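Local coordinates for protein purine nucleoside phosphorylase (Anopheles gambiae, PDB 2P4S) that cleaves the N-glycosidic bond of inosine, guanosine and their 2'-deoxy forms with phosphate, releasing purine base and pentose 1-phosphate for purine salvage as a homotrimer, at residues V276-G282 against V299-S305; R169-Y173 against M304-E309; E97-L102 against T137-F141. One frame throughout, in Å; residues are numbered along the deposited sequence.

Interaction 1 (V276-G282 against V299-S305); sequences VYTCLGG and VDAIGMS. With DIH (7-[[(3R,4R)-3-(hydroxymethyl)-4-oxidanyl-pyrrolidin-1-ium-1-yl]methyl]-3,5-dihydropyrrolo[3,2-d]pyrimidin-4-one), chain F; PO4 (phosphate ion), chain D.
The parallel strand pair that closes the beta-alpha-beta unit of strand 272-279, helix 288-296 and strand 301-303 brings Tyr277 alongside Ala301 and Thr278 alongside Ile302. Val276 O opens the ladder by accepting from both Asp300 N and Ala301 N, and Val276 N returns a bond of 3.0 Å to the anti lone pair of Asp300 OD2; the other oxygen, OD1, is held by Asn206. Thr278 N then bonds Ala301 O, Gly303 N bonds Thr278 O, and Leu280 N ends the series on Gly303 O at 2.9 Å with an almost straight N-H (174°). On the face bearing Thr278 and Ile302, Leu280 CD1 presses tightly on Ile302 CG2 (3.5 Å).

Tyr277 lies on the other face. With CG anti to the backbone N (chi1 168°), its ring runs along the strand past Gly303, and Tyr277 OH accepts from Ser305 N at 3.1 Å. This hydroxyl gives its proton to a water that also accepts from Met304 N and donates to phosphate O3, while Ser305 OG donates directly to the same oxygen at 2.7 Å. Past the C-terminal end of strand 301-303, in the active site, Met304 SD touches the inhibitor's pyrrolidine carbon C2' at 3.5 Å.

Interaction 2 (R169-Y173 against M304-E309); sequences RFHHY and MSTVHE. With DIH (7-[[(3R,4R)-3-(hydroxymethyl)-4-oxidanyl-pyrrolidin-1-ium-1-yl]methyl]-3,5-dihydropyrrolo[3,2-d]pyrimidin-4-one), chain F; PO4 (phosphate ion), chain D.
Arg169 reaches Glu309 through a folded side chain: CG sits between the backbone N and the carbonyl carbon (chi1 65°), and further bends at chi2 and chi3 turn the guanidinium toward the start of helix 307-315. Glu309 answers with a chain extended beyond CG. The site is the phosphate pocket of the phosphorylase, to which Arg169 and Ser305 both belong. Arg169 NE bonds Glu309 OE2 at 2.8 Å and Arg169 NH2 bonds Glu309 OE1 at 3.0 Å, each through a syn lone pair, forming a side-on, two-pronged salt bridge. The two bonds, with the planes only 7° apart, set the guanidinium's rotation, and Arg169 NH1 points to phosphate O2, whose position is less certain. NH2 has a second acceptor in Thr199 O. Over the centre of one guanidinium face stands Ser305 OG, which accepts from Thr306 OG1 at 2.9 Å.

Water extends the contact on the Glu309 side: one molecule donates to both Phe170 O and Glu309 OE2 and also meets His308 NE2. Another joins the backbones, accepting from His172 N and donating to Met304 O.

Nearer the nucleoside site, Met304 and Tyr173 cross at about a right angle in a Met-aromatic contact, with Met304 SD 4.6 Å from the ring centroid of Tyr173 and 59° off its normal. Phe244 of the second subunit meets the Tyr173 ring edge-to-face. Tyr173 OH donates a 2.7 Å hydrogen bond to the inhibitor's O3'.

Interaction 3 (E97-L102 against T137-F141); sequences EIATYL and TIPHF
Pro139 projects from its loop against the broad side of Tyr101, placing CD almost exactly over the ring centre, 3.4 Å from the centroid and 3° off the normal. This CH-pi contact is joined by Pro139 CG, which lies 3.6 Å from Tyr101 CG and so spreads the proline toward the root of the ring. CG of Tyr101 is anti to the backbone N (chi1 178°), which carries the ring out from helix 92-105 to meet the proline.

One helical turn earlier, Ile98 supplies the opposing bump. It packs over one flat face of the type II beta turn from Ile138 to Phe141, closed by Phe141 N to Ile138 O, in the loop between strands 130-134 and 152-158 where that loop meets the helix. The two branches of Ile98 divide the work: CG2 meets Ile138 CG2 at 3.7 Å and Phe141 CE1 at 4.0 Å, while on the other branch CG1 lies 3.5 Å from Pro139 O and CD1 reaches His140 CB at 3.8 Å. Leu102 CD2 makes a looser contact with Ile138 CG1. Behind them, Val187 of helix 178-191 touches Ile98, and Leu153 of strand 152-158 touches both Leu102 and Ile138.

At the solvent-exposed side, where Glu97 and His140 lie, the link is polar. His140 NE2 donates to Glu97 OE1 over a long 3.3 Å; the oxygen is near the imidazole plane, but the donor stands 39° out of the carboxylate plane, and the two planes are steeply inclined.

Overall arrangement
From the N terminus, interaction 3 closes first, fastening helix 92-105 to the loop between strands 130-134 and 152-158. Interaction 2 opens later, at the loop after strand 161-167, and its loop of 130 intervening residues closes at the start of helix 307-315. Nested inside it, interaction 1 closes a short crossover through helix 288-296. Interactions 1 and 2 share Met304 and Ser305, have centres 10 Å apart, and both touch phosphate and inhibitor; Cys279 and Tyr277 also pack against Val307. Interaction 3 lies across the chain's centre from interaction 1, about 14 Å away at the nearest atoms, yet reaches interaction 2 where Phe141 CD2 meets Phe170 CZ at 4.0 Å.

Interaction 1 (V276-G282 against V299-S305)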
loop_
_atom_site.group_PDB
_atom_site.type_symbol
_atom_site.label_atom_id
_atom_site.label_comp_id
_atom_site.label_asym_id
_atom_site.label_seq_id
_atom_site.Cartn_x
_atom_site.Cartn_y
_atom_site.Cartn_z
ATOM N N VAL A 276 -5.501 -15.202 -12.003
ATOM C CA VAL A 276 -5.296 -13.835 -11.552
ATOM C C VAL A 276 -3.912 -13.718 -10.926
ATOM O O VAL A 276 -3.541 -14.518 -10.034
ATOM C CB VAL A 276 -6.464 -13.384 -10.579
ATOM C CG1 VAL A 276 -6.231 -11.959 -9.985
ATOM C CG2 VAL A 276 -7.918 -13.530 -11.272
ATOM N N TYR A 277 -3.164 -12.671 -11.334
ATOM C CA TYR A 277 -1.749 -12.501 -10.888
ATOM C C TYR A 277 -1.694 -11.295 -9.980
ATOM O O TYR A 277 -2.498 -10.397 -10.140
ATOM C CB TYR A 277 -0.831 -12.350 -12.088
ATOM C CG TYR A 277 0.572 -11.894 -11.782
ATOM C CD1 TYR A 277 1.595 -12.827 -11.539
ATOM C CD2 TYR A 277 0.914 -10.526 -11.822
ATOM C CE1 TYR A 277 2.896 -12.419 -11.287
ATOM C CE2 TYR A 277 2.223 -10.109 -11.576
ATOM C CZ TYR A 277 3.207 -11.055 -11.322
ATOM O OH TYR A 277 4.502 -10.642 -11.096
ATOM N N THR A 278 -0.835 -11.287 -8.963
ATOM C CA THR A 278 -0.642 -10.027 -8.238
ATOM C C THR A 278 0.875 -9.763 -8.122
ATOM O O THR A 278 1.647 -10.732 -8.061
ATOM C CB THR A 278 -1.335 -9.978 -6.866
ATOM O OG1 THR A 278 -1.366 -8.614 -6.414
ATOM C CG2 THR A 278 -0.590 -10.839 -5.812
ATOM N N CYS A 279 1.251 -8.488 -8.072
ATOM C CA CYS A 279 2.627 -8.027 -7.943
ATOM C C CYS A 279 2.872 -7.477 -6.531
ATOM O O CYS A 279 2.365 -6.403 -6.182
ATOM C CB CYS A 279 2.915 -6.937 -8.987
ATOM S SG CYS A 279 4.568 -6.179 -8.854
ATOM N N LEU A 280 3.640 -8.204 -5.722
ATOM C CA LEU A 280 3.981 -7.730 -4.361
ATOM C C LEU A 280 5.367 -7.057 -4.387
ATOM O O LEU A 280 6.150 -7.322 -5.267
ATOM C CB LEU A 280 3.957 -8.895 -3.349
ATOM C CG LEU A 280 2.715 -9.808 -3.339
ATOM C CD1 LEU A 280 2.767 -10.800 -2.207
ATOM C CD2 LEU A 280 1.443 -8.977 -3.211
ATOM N N GLY A 281 5.685 -6.218 -3.409
ATOM C CA GLY A 281 7.015 -5.590 -3.348
ATOM C C GLY A 281 8.207 -6.559 -3.209
ATOM O O GLY A 281 9.259 -6.358 -3.852
ATOM N N GLY A 282 8.066 -7.609 -2.385
ATOM C CA GLY A 282 9.218 -8.471 -2.069
ATOM C C GLY A 282 10.226 -7.658 -1.276
ATOM O O GLY A 282 9.851 -6.627 -0.696
ATOM N N VAL A 299 -6.536 -14.284 -5.849
ATOM C CA VAL A 299 -5.217 -14.396 -6.493
ATOM C C VAL A 299 -4.817 -15.859 -6.704
ATOM O O VAL A 299 -4.788 -16.673 -5.739
ATOM C CB VAL A 299 -4.126 -13.642 -5.653
ATOM C CG1 VAL A 299 -2.683 -13.959 -6.138
ATOM C CG2 VAL A 299 -4.423 -12.117 -5.604
ATOM N N ASP A 300 -4.444 -16.192 -7.948
ATOM C CA ASP A 300 -3.918 -17.539 -8.236
ATOM C C ASP A 300 -2.420 -17.634 -8.264
ATOM O O ASP A 300 -1.892 -18.696 -7.985
ATOM C CB ASP A 300 -4.479 -18.100 -9.563
ATOM C CG ASP A 300 -5.969 -18.194 -9.522
ATOM O OD1 ASP A 300 -6.519 -19.094 -8.814
ATOM O OD2 ASP A 300 -6.595 -17.325 -10.109
ATOM N N ALA A 301 -1.749 -16.545 -8.638
ATOM C CA ALA A 301 -0.293 -16.562 -8.850
ATOM C C ALA A 301 0.308 -15.310 -8.226
ATOM O O ALA A 301 -0.200 -14.234 -8.425
ATOM C CB ALA A 301 0.083 -16.655 -10.360
ATOM N N ILE A 302 1.359 -15.485 -7.439
ATOM C CA ILE A 302 1.969 -14.373 -6.715
ATOM C C ILE A 302 3.371 -14.098 -7.239
ATOM O O ILE A 302 4.214 -15.009 -7.284
ATOM C CB ILE A 302 2.050 -14.621 -5.180
ATOM C CG1 ILE A 302 0.634 -14.796 -4.557
ATOM C CG2 ILE A 302 2.787 -13.419 -4.501
ATOM C CD1 ILE A 302 0.627 -15.543 -3.108
ATOM N N GLY A 303 3.614 -12.848 -7.620
ATOM C CA GLY A 303 4.885 -12.478 -8.176
ATOM C C GLY A 303 5.339 -11.129 -7.688
ATOM O O GLY A 303 4.786 -10.628 -6.717
ATOM N N MET A 304 6.331 -10.540 -8.381
ATOM C CA MET A 304 6.888 -9.228 -8.006
ATOM C C MET A 304 7.184 -8.307 -9.197
ATOM O O MET A 304 8.095 -7.490 -9.112
ATOM C CB MET A 304 8.197 -9.420 -7.213
ATOM C CG MET A 304 8.044 -10.297 -5.962
ATOM S SD MET A 304 9.609 -10.502 -5.167
ATOM C CE MET A 304 9.242 -11.633 -3.803
ATOM N N SER A 305 6.438 -8.402 -10.307
ATOM C CA SER A 305 6.772 -7.604 -11.489
ATOM C C SER A 305 5.541 -7.409 -12.366
ATOM O O SER A 305 4.407 -7.647 -11.895
ATOM C CB SER A 305 7.888 -8.283 -12.266
ATOM O OG SER A 305 7.372 -9.412 -12.952
HETATM O "O5'" DIH F . 13.101 -15.778 -6.927
HETATM C "C5'" DIH F . 12.697 -14.422 -6.651
HETATM C "C4'" DIH F . 12.329 -13.805 -7.978
HETATM C "C6'" DIH F . 11.282 -14.659 -8.728
HETATM C "C3'" DIH F . 11.719 -12.437 -7.763
HETATM O "O3'" DIH F . 12.093 -11.605 -8.863
HETATM C "C2'" DIH F . 10.226 -12.689 -7.859
HETATM N "N1'" DIH F . 10.145 -13.718 -8.943
HETATM C C10 DIH F . 8.783 -14.264 -9.035
HETATM C C9 DIH F . 8.351 -15.305 -8.024
HETATM C C8 DIH F . 8.527 -16.708 -8.163
HETATM N N7 DIH F . 7.984 -17.319 -7.074
HETATM C C5 DIH F . 7.465 -16.383 -6.237
HETATM C C6 DIH F . 6.708 -16.435 -4.954
HETATM O O6 DIH F . 6.446 -17.557 -4.354
HETATM N N1 DIH F . 6.330 -15.240 -4.455
HETATM C C2 DIH F . 6.602 -14.042 -5.056
HETATM N N3 DIH F . 7.250 -13.959 -6.228
HETATM C C4 DIH F . 7.677 -15.124 -6.822
HETATM P P PO4 D . 10.185 -12.100 -12.388
HETATM O O1 PO4 D . 9.968 -13.308 -13.241
HETATM O O2 PO4 D . 11.014 -11.097 -13.191
HETATM O O3 PO4 D . 8.929 -11.416 -11.995
HETATM O O4 PO4 D . 10.898 -12.543 -11.145
HETATM O O HOH W 1 6.729 -12.184 -10.853
HETATM O O HOH W 2 9.176 -5.783 -6.483
#

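Interaction 2 (R169-Y173 against M304-E309)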
loop_
_atom_site.group_PDB
_atom_site.type_symbol
_atom_site.label_atom_id
_atom_site.label_comp_id
_atom_site.label_asym_id
_atom_site.label_seq_id
_atom_site.Cartn_x
_atom_site.Cartn_y
_atom_site.Cartn_z
ATOM N N ARG A 169 14.761 -8.236 -16.573
ATOM C CA ARG A 169 13.977 -7.032 -16.291
ATOM C C ARG A 169 14.415 -6.355 -14.976
ATOM O O ARG A 169 15.423 -6.755 -14.371
ATOM C CB ARG A 169 12.459 -7.340 -16.291
ATOM C CG ARG A 169 11.999 -8.282 -15.164
ATOM C CD ARG A 169 10.649 -7.904 -14.524
ATOM N NE ARG A 169 9.493 -8.002 -15.419
ATOM C CZ ARG A 169 9.008 -9.146 -15.898
ATOM N NH1 ARG A 169 9.552 -10.316 -15.545
ATOM N NH2 ARG A 169 7.957 -9.119 -16.719
ATOM N N PHE A 170 13.646 -5.325 -14.580
ATOM C CA PHE A 170 13.869 -4.445 -13.413
ATOM C C PHE A 170 12.715 -4.596 -12.432
ATOM O O PHE A 170 11.541 -4.607 -12.843
ATOM C CB PHE A 170 13.943 -2.950 -13.851
ATOM C CG PHE A 170 14.804 -2.737 -15.063
ATOM C CD1 PHE A 170 16.111 -3.265 -15.104
ATOM C CD2 PHE A 170 14.306 -2.092 -16.195
ATOM C CE1 PHE A 170 16.904 -3.099 -16.243
ATOM C CE2 PHE A 170 15.132 -1.929 -17.341
ATOM C CZ PHE A 170 16.405 -2.429 -17.358
ATOM N N HIS A 171 13.046 -4.660 -11.147
ATOM C CA HIS A 171 12.052 -4.922 -10.114
ATOM C C HIS A 171 12.113 -3.828 -9.093
ATOM O O HIS A 171 13.182 -3.275 -8.832
ATOM C CB HIS A 171 12.320 -6.246 -9.415
ATOM C CG HIS A 171 12.664 -7.376 -10.343
ATOM N ND1 HIS A 171 11.746 -8.341 -10.711
ATOM C CD2 HIS A 171 13.839 -7.740 -10.920
ATOM C CE1 HIS A 171 12.325 -9.233 -11.498
ATOM N NE2 HIS A 171 13.600 -8.896 -11.633
ATOM N N HIS A 172 10.956 -3.557 -8.503
ATOM C CA HIS A 172 10.794 -2.526 -7.495
ATOM C C HIS A 172 11.658 -2.747 -6.246
ATOM O O HIS A 172 12.172 -1.784 -5.681
ATOM C CB HIS A 172 9.305 -2.420 -7.144
ATOM C CG HIS A 172 8.930 -1.175 -6.405
ATOM N ND1 HIS A 172 9.311 0.092 -6.814
ATOM C CD2 HIS A 172 8.163 -0.996 -5.305
ATOM C CE1 HIS A 172 8.804 0.992 -5.989
ATOM N NE2 HIS A 172 8.089 0.359 -5.078
ATOM N N TYR A 173 11.804 -4.003 -5.822
ATOM C CA TYR A 173 12.685 -4.377 -4.686
ATOM C C TYR A 173 14.197 -4.083 -4.925
ATOM O O TYR A 173 15.019 -4.119 -3.975
ATOM C CB TYR A 173 12.480 -5.848 -4.262
ATOM C CG TYR A 173 12.836 -6.856 -5.334
ATOM C CD1 TYR A 173 14.190 -7.093 -5.706
ATOM C CD2 TYR A 173 11.843 -7.632 -5.951
ATOM C CE1 TYR A 173 14.522 -8.027 -6.707
ATOM C CE2 TYR A 173 12.178 -8.551 -6.948
ATOM C CZ TYR A 173 13.523 -8.754 -7.311
ATOM O OH TYR A 173 13.844 -9.675 -8.316
ATOM N N MET A 304 6.331 -10.540 -8.381
ATOM C CA MET A 304 6.888 -9.228 -8.006
ATOM C C MET A 304 7.184 -8.307 -9.197
ATOM O O MET A 304 8.095 -7.490 -9.112
ATOM C CB MET A 304 8.197 -9.420 -7.213
ATOM C CG MET A 304 8.044 -10.297 -5.962
ATOM S SD MET A 304 9.609 -10.502 -5.167
ATOM C CE MET A 304 9.242 -11.633 -3.803
ATOM N N SER A 305 6.438 -8.402 -10.307
ATOM C CA SER A 305 6.772 -7.604 -11.489
ATOM C C SER A 305 5.541 -7.409 -12.366
ATOM O O SER A 305 4.407 -7.647 -11.895
ATOM C CB SER A 305 7.888 -8.283 -12.266
ATOM O OG SER A 305 7.372 -9.412 -12.952
ATOM N N THR A 306 5.735 -6.972 -13.627
ATOM C CA THR A 306 4.681 -7.169 -14.685
ATOM C C THR A 306 3.494 -6.217 -14.670
ATOM O O THR A 306 3.185 -5.604 -15.699
ATOM C CB THR A 306 4.160 -8.643 -14.673
ATOM O OG1 THR A 306 5.266 -9.487 -14.959
ATOM C CG2 THR A 306 3.050 -8.911 -15.720
ATOM N N VAL A 307 2.843 -6.088 -13.518
ATOM C CA VAL A 307 1.550 -5.356 -13.427
ATOM C C VAL A 307 1.689 -3.908 -13.978
ATOM O O VAL A 307 0.897 -3.476 -14.798
ATOM C CB VAL A 307 0.933 -5.402 -11.945
ATOM C CG1 VAL A 307 -0.138 -4.308 -11.722
ATOM C CG2 VAL A 307 0.326 -6.737 -11.674
ATOM N N HIS A 308 2.737 -3.209 -13.523
ATOM C CA HIS A 308 3.059 -1.817 -13.893
ATOM C C HIS A 308 3.579 -1.699 -15.311
ATOM O O HIS A 308 3.359 -0.689 -15.957
ATOM C CB HIS A 308 4.067 -1.189 -12.878
ATOM C CG HIS A 308 5.191 -2.103 -12.502
ATOM N ND1 HIS A 308 5.069 -3.076 -11.530
ATOM C CD2 HIS A 308 6.445 -2.233 -13.008
ATOM C CE1 HIS A 308 6.199 -3.766 -11.457
ATOM N NE2 HIS A 308 7.035 -3.292 -12.367
ATOM N N GLU A 309 4.277 -2.716 -15.798
ATOM C CA GLU A 309 4.596 -2.808 -17.229
ATOM C C GLU A 309 3.325 -2.884 -18.127
ATOM O O GLU A 309 3.208 -2.191 -19.159
ATOM C CB GLU A 309 5.490 -4.045 -17.477
ATOM C CG GLU A 309 6.860 -3.979 -16.797
ATOM C CD GLU A 309 7.439 -5.360 -16.481
ATOM O OE1 GLU A 309 6.843 -6.383 -16.886
ATOM O OE2 GLU A 309 8.512 -5.438 -15.836
HETATM O "O5'" DIH F . 13.101 -15.778 -6.927
HETATM C "C5'" DIH F . 12.697 -14.422 -6.651
HETATM C "C4'" DIH F . 12.329 -13.805 -7.978
HETATM C "C6'" DIH F . 11.282 -14.659 -8.728
HETATM C "C3'" DIH F . 11.719 -12.437 -7.763
HETATM O "O3'" DIH F . 12.093 -11.605 -8.863
HETATM C "C2'" DIH F . 10.226 -12.689 -7.859
HETATM N "N1'" DIH F . 10.145 -13.718 -8.943
HETATM C C10 DIH F . 8.783 -14.264 -9.035
HETATM C C9 DIH F . 8.351 -15.305 -8.024
HETATM C C8 DIH F . 8.527 -16.708 -8.163
HETATM N N7 DIH F . 7.984 -17.319 -7.074
HETATM C C5 DIH F . 7.465 -16.383 -6.237
HETATM C C6 DIH F . 6.708 -16.435 -4.954
HETATM O O6 DIH F . 6.446 -17.557 -4.354
HETATM N N1 DIH F . 6.330 -15.240 -4.455
HETATM C C2 DIH F . 6.602 -14.042 -5.056
HETATM N N3 DIH F . 7.250 -13.959 -6.228
HETATM C C4 DIH F . 7.677 -15.124 -6.822
HETATM P P PO4 D . 10.185 -12.100 -12.388
HETATM O O1 PO4 D . 9.968 -13.308 -13.241
HETATM O O2 PO4 D . 11.014 -11.097 -13.191
HETATM O O3 PO4 D . 8.929 -11.416 -11.995
HETATM O O4 PO4 D . 10.898 -12.543 -11.145
HETATM O O HOH W 3 11.140 -4.195 -16.240
HETATM O O HOH W 4 8.938 -4.880 -12.986
HETATM O O HOH W 5 8.672 -4.998 -9.965
HETATM O O HOH W 2 9.176 -5.783 -6.483
#

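Interaction 3 (E97-L102 against T137-F141)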
loop_
_atom_site.group_PDB
_atom_site.type_symbol
_atom_site.label_atom_id
_atom_site.label_comp_id
_atom_site.label_asym_id
_atom_site.label_seq_id
_atom_site.Cartn_x
_atom_site.Cartn_y
_atom_site.Cartn_z
ATOM N N GLU A 97 14.762 10.054 -27.133
ATOM C CA GLU A 97 16.234 9.890 -27.204
ATOM C C GLU A 97 16.629 8.389 -27.216
ATOM O O GLU A 97 17.401 7.919 -28.100
ATOM C CB GLU A 97 16.974 10.535 -25.999
ATOM C CG GLU A 97 17.016 12.080 -25.823
ATOM C CD GLU A 97 17.719 12.497 -24.463
ATOM O OE1 GLU A 97 18.756 11.844 -24.081
ATOM O OE2 GLU A 97 17.252 13.467 -23.777
ATOM N N ILE A 98 16.139 7.656 -26.208
ATOM C CA ILE A 98 16.437 6.233 -26.068
ATOM C C ILE A 98 15.926 5.460 -27.295
ATOM O O ILE A 98 16.643 4.611 -27.857
ATOM C CB ILE A 98 15.849 5.625 -24.722
ATOM C CG1 ILE A 98 16.201 6.511 -23.513
ATOM C CG2 ILE A 98 16.239 4.145 -24.560
ATOM C CD1 ILE A 98 15.554 6.062 -22.173
ATOM N N ALA A 99 14.700 5.756 -27.724
ATOM C CA ALA A 99 14.132 5.041 -28.887
ATOM C C ALA A 99 15.029 5.281 -30.133
ATOM O O ALA A 99 15.446 4.334 -30.818
ATOM C CB ALA A 99 12.670 5.485 -29.158
ATOM N N THR A 100 15.319 6.571 -30.389
ATOM C CA THR A 100 16.132 7.019 -31.546
ATOM C C THR A 100 17.513 6.375 -31.507
ATOM O O THR A 100 17.963 5.852 -32.535
ATOM C CB THR A 100 16.209 8.556 -31.647
ATOM O OG1 THR A 100 14.918 9.061 -32.017
ATOM C CG2 THR A 100 17.184 8.976 -32.753
ATOM N N TYR A 101 18.124 6.351 -30.310
ATOM C CA TYR A 101 19.402 5.676 -30.085
ATOM C C TYR A 101 19.410 4.248 -30.624
ATOM O O TYR A 101 20.348 3.809 -31.292
ATOM C CB TYR A 101 19.759 5.662 -28.587
ATOM C CG TYR A 101 21.046 4.945 -28.299
ATOM C CD1 TYR A 101 22.279 5.628 -28.349
ATOM C CD2 TYR A 101 21.050 3.580 -28.001
ATOM C CE1 TYR A 101 23.476 4.966 -28.113
ATOM C CE2 TYR A 101 22.236 2.899 -27.767
ATOM C CZ TYR A 101 23.466 3.613 -27.819
ATOM O OH TYR A 101 24.657 2.924 -27.609
ATOM N N LEU A 102 18.378 3.499 -30.283
ATOM C CA LEU A 102 18.291 2.100 -30.721
ATOM C C LEU A 102 17.898 2.002 -32.213
ATOM O O LEU A 102 18.419 1.178 -32.939
ATOM C CB LEU A 102 17.270 1.357 -29.827
ATOM C CG LEU A 102 17.633 1.268 -28.320
ATOM C CD1 LEU A 102 16.412 0.949 -27.430
ATOM C CD2 LEU A 102 18.711 0.227 -28.151
ATOM N N THR A 137 25.005 0.027 -21.787
ATOM C CA THR A 137 25.330 0.882 -22.914
ATOM C C THR A 137 24.172 1.718 -23.435
ATOM O O THR A 137 24.373 2.626 -24.231
ATOM C CB THR A 137 25.889 0.067 -24.093
ATOM O OG1 THR A 137 24.806 -0.488 -24.860
ATOM C CG2 THR A 137 26.804 -1.026 -23.637
ATOM N N ILE A 138 22.948 1.423 -23.004
ATOM C CA ILE A 138 21.803 2.182 -23.492
ATOM C C ILE A 138 21.621 3.475 -22.660
ATOM O O ILE A 138 21.554 3.415 -21.441
ATOM C CB ILE A 138 20.485 1.340 -23.525
ATOM C CG1 ILE A 138 20.700 0.000 -24.270
ATOM C CG2 ILE A 138 19.342 2.163 -24.180
ATOM C CD1 ILE A 138 19.575 -1.035 -24.042
ATOM N N PRO A 139 21.599 4.648 -23.315
ATOM C CA PRO A 139 21.408 5.872 -22.543
ATOM C C PRO A 139 20.210 5.797 -21.605
ATOM O O PRO A 139 19.122 5.397 -22.025
ATOM C CB PRO A 139 21.198 6.958 -23.615
ATOM C CG PRO A 139 21.277 6.277 -24.929
ATOM C CD PRO A 139 21.825 4.924 -24.736
ATOM N N HIS A 140 20.450 6.157 -20.340
ATOM C CA HIS A 140 19.410 6.270 -19.281
ATOM C C HIS A 140 18.802 4.952 -18.842
ATOM O O HIS A 140 17.777 4.948 -18.177
ATOM C CB HIS A 140 18.260 7.203 -19.717
ATOM C CG HIS A 140 18.726 8.545 -20.160
ATOM N ND1 HIS A 140 19.315 9.443 -19.293
ATOM C CD2 HIS A 140 18.730 9.133 -21.382
ATOM C CE1 HIS A 140 19.647 10.537 -19.960
ATOM N NE2 HIS A 140 19.293 10.378 -21.225
ATOM N N PHE A 141 19.406 3.841 -19.225
ATOM C CA PHE A 141 18.820 2.556 -18.910
ATOM C C PHE A 141 19.234 2.036 -17.512
ATOM O O PHE A 141 20.419 2.102 -17.137
ATOM C CB PHE A 141 19.189 1.542 -19.972
ATOM C CG PHE A 141 17.992 0.914 -20.630
ATOM C CD1 PHE A 141 17.111 1.689 -21.354
ATOM C CD2 PHE A 141 17.760 -0.442 -20.541
ATOM C CE1 PHE A 141 15.999 1.119 -21.993
ATOM C CE2 PHE A 141 16.617 -1.030 -21.172
ATOM C CZ PHE A 141 15.759 -0.232 -21.900
#